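Local coordinates for protein iodotyrosine deiodinase (Thermotoga neapolitana, PDB 6TYK) that catalyses the reductive removal of iodide, bromide or chloride from halotyrosines, using FMN as cofactor and working as a homodimer, at residues Thr13-Lys18 and Lys92-Glu97; Leu133-Tyr138 and Leu162-Pro167. All blocks are in the same frame, centred on the assembly; numbering follows the deposited sequence. Where two conformers were deposited one is given.

Contact 1 (Thr13-Lys18 and Lys92-Glu97); sequences TVRRFK and KPFLKE. With FMN (flavin mononucleotide), chain C; IYR (3-iodo-tyrosine), chain D.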
loop_
_atom_site.group_PDB
_atom_site.type_symbol
_atom_site.label_atom_id
_atom_site.label_comp_id
_atom_site.label_asym_id
_atom_site.label_seq_id
_atom_site.Cartn_x
_atom_site.Cartn_y
_atom_site.Cartn_z
ATOM N N THR A 13 12.737 3.894 -8.623
ATOM C CA THR A 13 13.339 2.590 -8.397
ATOM C C THR A 13 14.848 2.722 -8.313
ATOM O O THR A 13 15.470 3.479 -9.067
ATOM C CB THR A 13 13.042 1.615 -9.547
ATOM O OG1 THR A 13 11.694 1.775 -9.999
ATOM C CG2 THR A 13 13.253 0.184 -9.070
ATOM N N VAL A 14 15.436 1.963 -7.403
ATOM C CA VAL A 14 16.877 1.816 -7.381
ATOM C C VAL A 14 17.193 0.336 -7.529
ATOM O O VAL A 14 16.780 -0.480 -6.703
ATOM C CB VAL A 14 17.505 2.385 -6.082
ATOM C CG1 VAL A 14 19.005 2.078 -6.035
ATOM C CG2 VAL A 14 17.254 3.886 -5.981
ATOM N N ARG A 15 17.911 -0.010 -8.593
ATOM C CA ARG A 15 18.329 -1.390 -8.828
ATOM C C ARG A 15 19.848 -1.476 -8.852
ATOM O O ARG A 15 20.403 -2.554 -9.064
ATOM C CB ARG A 15 17.771 -1.902 -10.161
ATOM C CG ARG A 15 16.252 -1.924 -10.214
ATOM C CD ARG A 15 15.733 -2.391 -11.568
ATOM N NE ARG A 15 14.271 -2.491 -11.595
ATOM C CZ ARG A 15 13.457 -1.540 -12.039
ATOM N NH1 ARG A 15 13.954 -0.397 -12.500
ATOM N NH2 ARG A 15 12.147 -1.737 -12.027
ATOM N N ARG A 16 20.501 -0.332 -8.654
ATOM C CA ARG A 16 21.958 -0.232 -8.606
ATOM C C ARG A 16 22.334 0.280 -7.237
ATOM O O ARG A 16 22.005 1.415 -6.883
ATOM C CB ARG A 16 22.482 0.761 -9.647
ATOM C CG ARG A 16 22.369 0.305 -11.084
ATOM C CD ARG A 16 22.869 1.381 -12.052
ATOM N NE ARG A 16 24.210 1.847 -11.704
ATOM C CZ ARG A 16 25.336 1.263 -12.106
ATOM N NH1 ARG A 16 25.302 0.192 -12.891
ATOM N NH2 ARG A 16 26.502 1.756 -11.718
ATOM N N PHE A 17 23.028 -0.550 -6.472
ATOM C CA PHE A 17 23.371 -0.213 -5.102
ATOM C C PHE A 17 24.866 -0.170 -4.892
ATOM O O PHE A 17 25.614 -0.875 -5.557
ATOM C CB PHE A 17 22.780 -1.247 -4.154
ATOM C CG PHE A 17 21.284 -1.257 -4.149
ATOM C CD1 PHE A 17 20.578 -0.413 -3.305
ATOM C CD2 PHE A 17 20.579 -2.102 -4.988
ATOM C CE1 PHE A 17 19.206 -0.401 -3.308
ATOM C CE2 PHE A 17 19.203 -2.096 -4.997
ATOM C CZ PHE A 17 18.512 -1.255 -4.146
ATOM N N LYS A 18 25.290 0.668 -3.954
ATOM C CA LYS A 18 26.644 0.598 -3.438
ATOM C C LYS A 18 26.696 -0.552 -2.441
ATOM O O LYS A 18 25.668 -0.955 -1.899
ATOM C CB LYS A 18 27.001 1.901 -2.727
ATOM C CG LYS A 18 26.998 3.120 -3.625
ATOM C CD LYS A 18 27.329 4.372 -2.838
ATOM C CE LYS A 18 27.211 5.622 -3.696
ATOM N NZ LYS A 18 27.531 6.860 -2.923
ATOM N N LYS A 92 19.763 -10.830 -11.534
ATOM C CA LYS A 92 19.354 -9.914 -10.469
ATOM C C LYS A 92 20.529 -9.558 -9.566
ATOM O O LYS A 92 20.571 -9.948 -8.395
ATOM C CB LYS A 92 18.209 -10.520 -9.654
ATOM C CG LYS A 92 16.931 -10.776 -10.455
ATOM C CD LYS A 92 16.420 -9.501 -11.131
ATOM C CE LYS A 92 15.516 -9.818 -12.331
ATOM N NZ LYS A 92 15.253 -8.613 -13.176
ATOM N N PRO A 93 21.492 -8.800 -10.103
ATOM C CA PRO A 93 22.683 -8.460 -9.310
ATOM C C PRO A 93 22.379 -7.634 -8.055
ATOM O O PRO A 93 23.173 -7.671 -7.117
ATOM C CB PRO A 93 23.561 -7.677 -10.296
ATOM C CG PRO A 93 22.663 -7.301 -11.443
ATOM C CD PRO A 93 21.584 -8.333 -11.496
ATOM N N PHE A 94 21.258 -6.917 -8.014
ATOM C CA PHE A 94 20.947 -6.148 -6.807
ATOM C C PHE A 94 20.700 -7.040 -5.597
ATOM O O PHE A 94 20.825 -6.592 -4.462
ATOM C CB PHE A 94 19.786 -5.166 -7.005
ATOM C CG PHE A 94 18.528 -5.784 -7.544
ATOM C CD1 PHE A 94 17.686 -6.519 -6.731
ATOM C CD2 PHE A 94 18.159 -5.575 -8.858
ATOM C CE1 PHE A 94 16.508 -7.060 -7.231
ATOM C CE2 PHE A 94 16.989 -6.119 -9.363
ATOM C CZ PHE A 94 16.161 -6.858 -8.550
ATOM N N LEU A 95 20.366 -8.302 -5.837
ATOM C CA LEU A 95 20.134 -9.231 -4.732
ATOM C C LEU A 95 21.449 -9.627 -4.064
ATOM O O LEU A 95 21.453 -10.155 -2.945
ATOM C CB LEU A 95 19.373 -10.466 -5.220
ATOM C CG LEU A 95 17.926 -10.205 -5.650
ATOM C CD1 LEU A 95 17.307 -11.481 -6.200
ATOM C CD2 LEU A 95 17.077 -9.647 -4.504
ATOM N N LYS A 96 22.556 -9.356 -4.752
ATOM C CA LYS A 96 23.889 -9.507 -4.180
ATOM C C LYS A 96 24.460 -8.174 -3.704
ATOM O O LYS A 96 25.043 -8.110 -2.623
ATOM C CB LYS A 96 24.844 -10.143 -5.196
ATOM C CG LYS A 96 26.312 -10.143 -4.772
ATOM C CD LYS A 96 27.179 -10.845 -5.810
ATOM C CE LYS A 96 28.661 -10.720 -5.487
ATOM N NZ LYS A 96 28.980 -11.227 -4.124
ATOM N N GLU A 97 24.299 -7.113 -4.499
ATOM C CA GLU A 97 24.928 -5.828 -4.176
ATOM C C GLU A 97 24.311 -5.111 -2.978
ATOM O O GLU A 97 25.024 -4.503 -2.174
ATOM C CB GLU A 97 24.910 -4.885 -5.381
ATOM C CG GLU A 97 25.642 -5.415 -6.613
ATOM C CD GLU A 97 27.130 -5.655 -6.383
ATOM O OE1 GLU A 97 27.504 -6.787 -5.996
ATOM O OE2 GLU A 97 27.927 -4.714 -6.608
HETATM N N1 FMN C . 10.781 -4.016 -10.397
HETATM C C2 FMN C . 11.578 -5.054 -10.787
HETATM O O2 FMN C . 12.646 -4.819 -11.325
HETATM N N3 FMN C . 11.197 -6.353 -10.571
HETATM C C4 FMN C . 10.000 -6.644 -9.977
HETATM O O4 FMN C . 9.683 -7.827 -9.799
HETATM C C4A FMN C . 9.183 -5.587 -9.568
HETATM N N5 FMN C . 7.982 -5.843 -8.943
HETATM C C5A FMN C . 7.187 -4.791 -8.520
HETATM C C6 FMN C . 5.989 -5.063 -7.875
HETATM C C7 FMN C . 5.172 -4.039 -7.420
HETATM C C7M FMN C . 3.884 -4.393 -6.723
HETATM C C8 FMN C . 5.561 -2.723 -7.622
HETATM C C8M FMN C . 4.696 -1.587 -7.144
HETATM C C9 FMN C . 6.763 -2.450 -8.270
HETATM C C9A FMN C . 7.587 -3.477 -8.723
HETATM N N10 FMN C . 8.786 -3.220 -9.387
HETATM C C10 FMN C . 9.591 -4.272 -9.763
HETATM C "C1'" FMN C . 9.248 -1.812 -9.636
HETATM C "C2'" FMN C . 8.472 -1.204 -10.826
HETATM O "O2'" FMN C . 8.941 -1.711 -12.072
HETATM C "C3'" FMN C . 8.580 0.322 -10.764
HETATM O "O3'" FMN C . 7.903 0.753 -9.597
HETATM C "C4'" FMN C . 8.003 1.032 -11.989
HETATM O "O4'" FMN C . 8.777 0.707 -13.136
HETATM C "C5'" FMN C . 8.007 2.540 -11.795
HETATM O "O5'" FMN C . 9.317 2.957 -11.479
HETATM P P FMN C . 9.655 4.509 -11.234
HETATM O O1P FMN C . 11.172 4.540 -11.075
HETATM O O2P FMN C . 9.007 4.952 -9.952
HETATM O O3P FMN C . 9.212 5.279 -12.464
HETATM N N IYR D . 10.176 -9.841 -11.672
HETATM C CA IYR D . 10.698 -9.671 -13.004
HETATM C CB IYR D . 9.793 -8.936 -14.007
HETATM C CC IYR D . 9.246 -7.625 -13.560
HETATM C CD IYR D . 7.937 -7.564 -13.081
HETATM C CE IYR D . 7.353 -6.364 -12.674
HETATM I IE IYR D . 5.467 -6.391 -11.961
HETATM C CF IYR D . 8.101 -5.188 -12.770
HETATM O OF IYR D . 7.610 -3.969 -12.401
HETATM C CG IYR D . 9.427 -5.224 -13.242
HETATM C CH IYR D . 9.984 -6.433 -13.646
HETATM C C IYR D . 12.033 -8.947 -13.006
HETATM O O IYR D . 12.808 -8.781 -13.947
HETATM O OXT IYR D . 12.390 -8.432 -11.804
#
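R15 and F17 of the FMN-binding loop after helix 4-10, in the nitroreductase fold, pack against F94 at the short helix 94-97. The tight part centres on CB of F94, which lies 3.7 Å from CE2 of F17, at the edge of that ring, and 3.4 Å from the carbonyl O of R15. The F94 ring turns its own edge to that carbonyl: with CG placed between backbone N and carbonyl carbon (chi1 54°), its CD2 comes 3.9 Å from CB of R15. P163 of strand 156-165 also touches both phenylalanines. The other end is looser and nearer solvent, as CB of E97 comes only to 4.1 Å from O of F17, while the side chain of K18 is exposed. Toward the flavin the loop turns polar. The extended R15 chain brings NE to 2.9 Å from FMN O2, and its NH2 donates to both O2 and N1, a grip that would probably stabilise negative charge at this end of a reduced flavin. CG2 of T13 sits over the guanidinium centre, 3.4 Å above its plane. From the other segment K92 reaches the carboxylate of the substrate, its NZ 2.6 Å from O of 3-iodo-tyrosine.

Contact 2 (Leu133-Tyr138 and Leu162-Pro167); sequences LGSVPY and LPVGYP. With FMN (flavin mononucleotide), chain C; IYR (3-iodo-tyrosine), chain D.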
loop_
_atom_site.group_PDB
_atom_site.type_symbol
_atom_site.label_atom_id
_atom_site.label_comp_id
_atom_site.label_asym_id
_atom_site.label_seq_id
_atom_site.Cartn_x
_atom_site.Cartn_y
_atom_site.Cartn_z
ATOM N N LEU A 133 18.113 6.374 1.109
ATOM C CA LEU A 133 18.289 4.983 0.718
ATOM C C LEU A 133 17.409 4.700 -0.471
ATOM O O LEU A 133 16.418 5.397 -0.698
ATOM C CB LEU A 133 17.930 4.047 1.869
ATOM C CG LEU A 133 18.790 4.263 3.110
ATOM C CD1 LEU A 133 18.335 3.356 4.225
ATOM C CD2 LEU A 133 20.256 4.026 2.784
ATOM N N GLY A 134 17.785 3.684 -1.238
ATOM C CA GLY A 134 17.038 3.290 -2.413
ATOM C C GLY A 134 16.469 1.905 -2.216
ATOM O O GLY A 134 16.906 1.150 -1.332
ATOM N N SER A 135 15.488 1.570 -3.040
ATOM C CA SER A 135 14.942 0.224 -3.027
ATOM C C SER A 135 14.142 -0.060 -4.283
ATOM O O SER A 135 13.972 0.802 -5.152
ATOM C CB SER A 135 14.097 -0.035 -1.775
ATOM O OG SER A 135 13.775 -1.418 -1.651
ATOM N N VAL A 136 13.731 -1.309 -4.404
ATOM C CA VAL A 136 12.889 -1.766 -5.491
ATOM C C VAL A 136 11.993 -2.851 -4.895
ATOM O O VAL A 136 12.480 -3.728 -4.186
ATOM C CB VAL A 136 13.722 -2.332 -6.663
ATOM C CG1 VAL A 136 14.717 -3.387 -6.179
ATOM C CG2 VAL A 136 12.814 -2.906 -7.739
ATOM N N PRO A 137 10.676 -2.769 -5.124
ATOM C CA PRO A 137 9.804 -3.841 -4.651
ATOM C C PRO A 137 9.960 -5.029 -5.576
ATOM O O PRO A 137 9.342 -5.083 -6.623
ATOM C CB PRO A 137 8.396 -3.241 -4.789
ATOM C CG PRO A 137 8.603 -1.767 -4.984
ATOM C CD PRO A 137 9.907 -1.662 -5.709
ATOM N N TYR A 138 10.813 -5.958 -5.202
ATOM C CA TYR A 138 11.127 -7.072 -6.067
ATOM C C TYR A 138 10.184 -8.235 -5.798
ATOM O O TYR A 138 10.023 -8.674 -4.656
ATOM C CB TYR A 138 12.589 -7.478 -5.900
ATOM C CG TYR A 138 12.906 -8.692 -6.715
ATOM C CD1 TYR A 138 12.709 -8.683 -8.086
ATOM C CD2 TYR A 138 13.337 -9.867 -6.117
ATOM C CE1 TYR A 138 12.958 -9.797 -8.845
ATOM C CE2 TYR A 138 13.596 -10.992 -6.867
ATOM C CZ TYR A 138 13.404 -10.950 -8.230
ATOM O OH TYR A 138 13.646 -12.067 -8.991
ATOM N N LEU A 162 12.592 -6.340 -0.620
ATOM C CA LEU A 162 13.037 -4.971 -0.845
ATOM C C LEU A 162 14.534 -4.860 -0.616
ATOM O O LEU A 162 14.981 -4.717 0.522
ATOM C CB LEU A 162 12.328 -4.005 0.107
ATOM C CG LEU A 162 10.828 -3.821 -0.074
ATOM C CD1 LEU A 162 10.254 -3.154 1.165
ATOM C CD2 LEU A 162 10.529 -2.974 -1.295
ATOM N N PRO A 163 15.324 -4.931 -1.691
ATOM C CA PRO A 163 16.745 -4.622 -1.534
ATOM C C PRO A 163 16.868 -3.171 -1.099
ATOM O O PRO A 163 16.182 -2.308 -1.656
ATOM C CB PRO A 163 17.316 -4.818 -2.943
ATOM C CG PRO A 163 16.290 -5.666 -3.654
ATOM C CD PRO A 163 14.974 -5.259 -3.081
ATOM N N VAL A 164 17.690 -2.919 -0.087
ATOM C CA VAL A 164 17.870 -1.571 0.432
ATOM C C VAL A 164 19.347 -1.261 0.568
ATOM O O VAL A 164 20.126 -2.082 1.041
ATOM C CB VAL A 164 17.191 -1.395 1.802
ATOM C CG1 VAL A 164 17.471 0.007 2.360
ATOM C CG2 VAL A 164 15.691 -1.630 1.678
ATOM N N GLY A 165 19.728 -0.068 0.142
ATOM C CA GLY A 165 21.095 0.380 0.298
ATOM C C GLY A 165 21.227 1.767 -0.284
ATOM O O GLY A 165 20.236 2.401 -0.647
ATOM N N TYR A 166 22.456 2.252 -0.360
ATOM C CA TYR A 166 22.714 3.543 -0.970
ATOM C C TYR A 166 22.646 3.388 -2.477
ATOM O O TYR A 166 23.201 2.441 -3.030
ATOM C CB TYR A 166 24.106 4.033 -0.574
ATOM C CG TYR A 166 24.231 4.342 0.897
ATOM C CD1 TYR A 166 23.452 5.329 1.474
ATOM C CD2 TYR A 166 25.129 3.653 1.705
ATOM C CE1 TYR A 166 23.563 5.632 2.810
ATOM C CE2 TYR A 166 25.245 3.951 3.050
ATOM C CZ TYR A 166 24.456 4.938 3.595
ATOM O OH TYR A 166 24.562 5.245 4.931
ATOM N N PRO A 167 21.970 4.326 -3.156
ATOM C CA PRO A 167 21.864 4.232 -4.612
ATOM C C PRO A 167 23.214 4.443 -5.266
ATOM O O PRO A 167 24.038 5.236 -4.785
ATOM C CB PRO A 167 20.929 5.393 -4.976
ATOM C CG PRO A 167 20.212 5.720 -3.701
ATOM C CD PRO A 167 21.231 5.482 -2.630
HETATM N N1 FMN C . 10.781 -4.016 -10.397
HETATM C C2 FMN C . 11.578 -5.054 -10.787
HETATM O O2 FMN C . 12.646 -4.819 -11.325
HETATM N N3 FMN C . 11.197 -6.353 -10.571
HETATM C C4 FMN C . 10.000 -6.644 -9.977
HETATM O O4 FMN C . 9.683 -7.827 -9.799
HETATM C C4A FMN C . 9.183 -5.587 -9.568
HETATM N N5 FMN C . 7.982 -5.843 -8.943
HETATM C C5A FMN C . 7.187 -4.791 -8.520
HETATM C C6 FMN C . 5.989 -5.063 -7.875
HETATM C C7 FMN C . 5.172 -4.039 -7.420
HETATM C C7M FMN C . 3.884 -4.393 -6.723
HETATM C C8 FMN C . 5.561 -2.723 -7.622
HETATM C C8M FMN C . 4.696 -1.587 -7.144
HETATM C C9 FMN C . 6.763 -2.450 -8.270
HETATM C C9A FMN C . 7.587 -3.477 -8.723
HETATM N N10 FMN C . 8.786 -3.220 -9.387
HETATM C C10 FMN C . 9.591 -4.272 -9.763
HETATM C "C1'" FMN C . 9.248 -1.812 -9.636
HETATM C "C2'" FMN C . 8.472 -1.204 -10.826
HETATM O "O2'" FMN C . 8.941 -1.711 -12.072
HETATM C "C3'" FMN C . 8.580 0.322 -10.764
HETATM O "O3'" FMN C . 7.903 0.753 -9.597
HETATM C "C4'" FMN C . 8.003 1.032 -11.989
HETATM O "O4'" FMN C . 8.777 0.707 -13.136
HETATM C "C5'" FMN C . 8.007 2.540 -11.795
HETATM O "O5'" FMN C . 9.317 2.957 -11.479
HETATM P P FMN C . 9.655 4.509 -11.234
HETATM O O1P FMN C . 11.172 4.540 -11.075
HETATM O O2P FMN C . 9.007 4.952 -9.952
HETATM O O3P FMN C . 9.212 5.279 -12.464
HETATM N N IYR D . 10.176 -9.841 -11.672
HETATM C CA IYR D . 10.698 -9.671 -13.004
HETATM C CB IYR D . 9.793 -8.936 -14.007
HETATM C CC IYR D . 9.246 -7.625 -13.560
HETATM C CD IYR D . 7.937 -7.564 -13.081
HETATM C CE IYR D . 7.353 -6.364 -12.674
HETATM I IE IYR D . 5.467 -6.391 -11.961
HETATM C CF IYR D . 8.101 -5.188 -12.770
HETATM O OF IYR D . 7.610 -3.969 -12.401
HETATM C CG IYR D . 9.427 -5.224 -13.242
HETATM C CH IYR D . 9.984 -6.433 -13.646
HETATM C C IYR D . 12.033 -8.947 -13.006
HETATM O O IYR D . 12.808 -8.781 -13.947
HETATM O OXT IYR D . 12.390 -8.432 -11.804
#
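G134 and G165 form an antiparallel hydrogen-bonded pair in which G134 N meets G165 O at 2.8 Å, nearly straight at 173°, whereas the return bond from G165 N to G134 O is weak at 3.4 Å. Beyond this pair, in the S135 conformer given, the hydroxyl is turned anti to the backbone N (chi1 -169°) and OG donates to P163 O at 2.6 Å, arriving above the carbonyl plane. At the far end L133 splits its methyls, CD1 resting on CG1 of V164 and CD2 on the CD1-CE1 side of the Y166 ring. V136 faces two ways, with CG1 3.6 Å from CD of P163 and CG2 3.5 Å above N1 of FMN. Cutting V136 back to alanine removes both methyls and would probably leave a gap between P163 and the flavin's pyrimidine end. CD2 of L162 comes 3.5 Å from CA of P137, whose ring carbons lie over the isoalloxazine face at C9. Y138 brings its ring edge to FMN N3 and the substrate OXT, while its OH bonds to E68. Polar groups are thus satisfied partly across the pair and partly by the neighbouring loop and E68; V136 and P137 lay apolar side chains on one flavin face, whose pyrimidine end bonds to R15.

Overall arrangement
The centres of contacts 1 and 2 lie about 7 Å apart within the same nitroreductase fold, and contact 1 closes along the chain before contact 2 opens. Contact 2 joins strand 134-135, at one margin of the antiparallel sheet, to strand 156-165; contact 1 joins the loop between helices 4-10 and 24-35 to helix 94-97. Segment 13-18 runs beside both segments of contact 2: V14 N is 2.9 Å from S135 O, and K18 N is 2.9 Å from Y166 O, both probable hydrogen bonds. Edge-to-face rings of F94 and Y138 add a further link. Because both contacts touch FMN and 3-iodo-tyrosine, the 13-18 loop, the turn leading into helix 94-97 and the sheet margin together line one active site, which M41 of the second subunit helps complete.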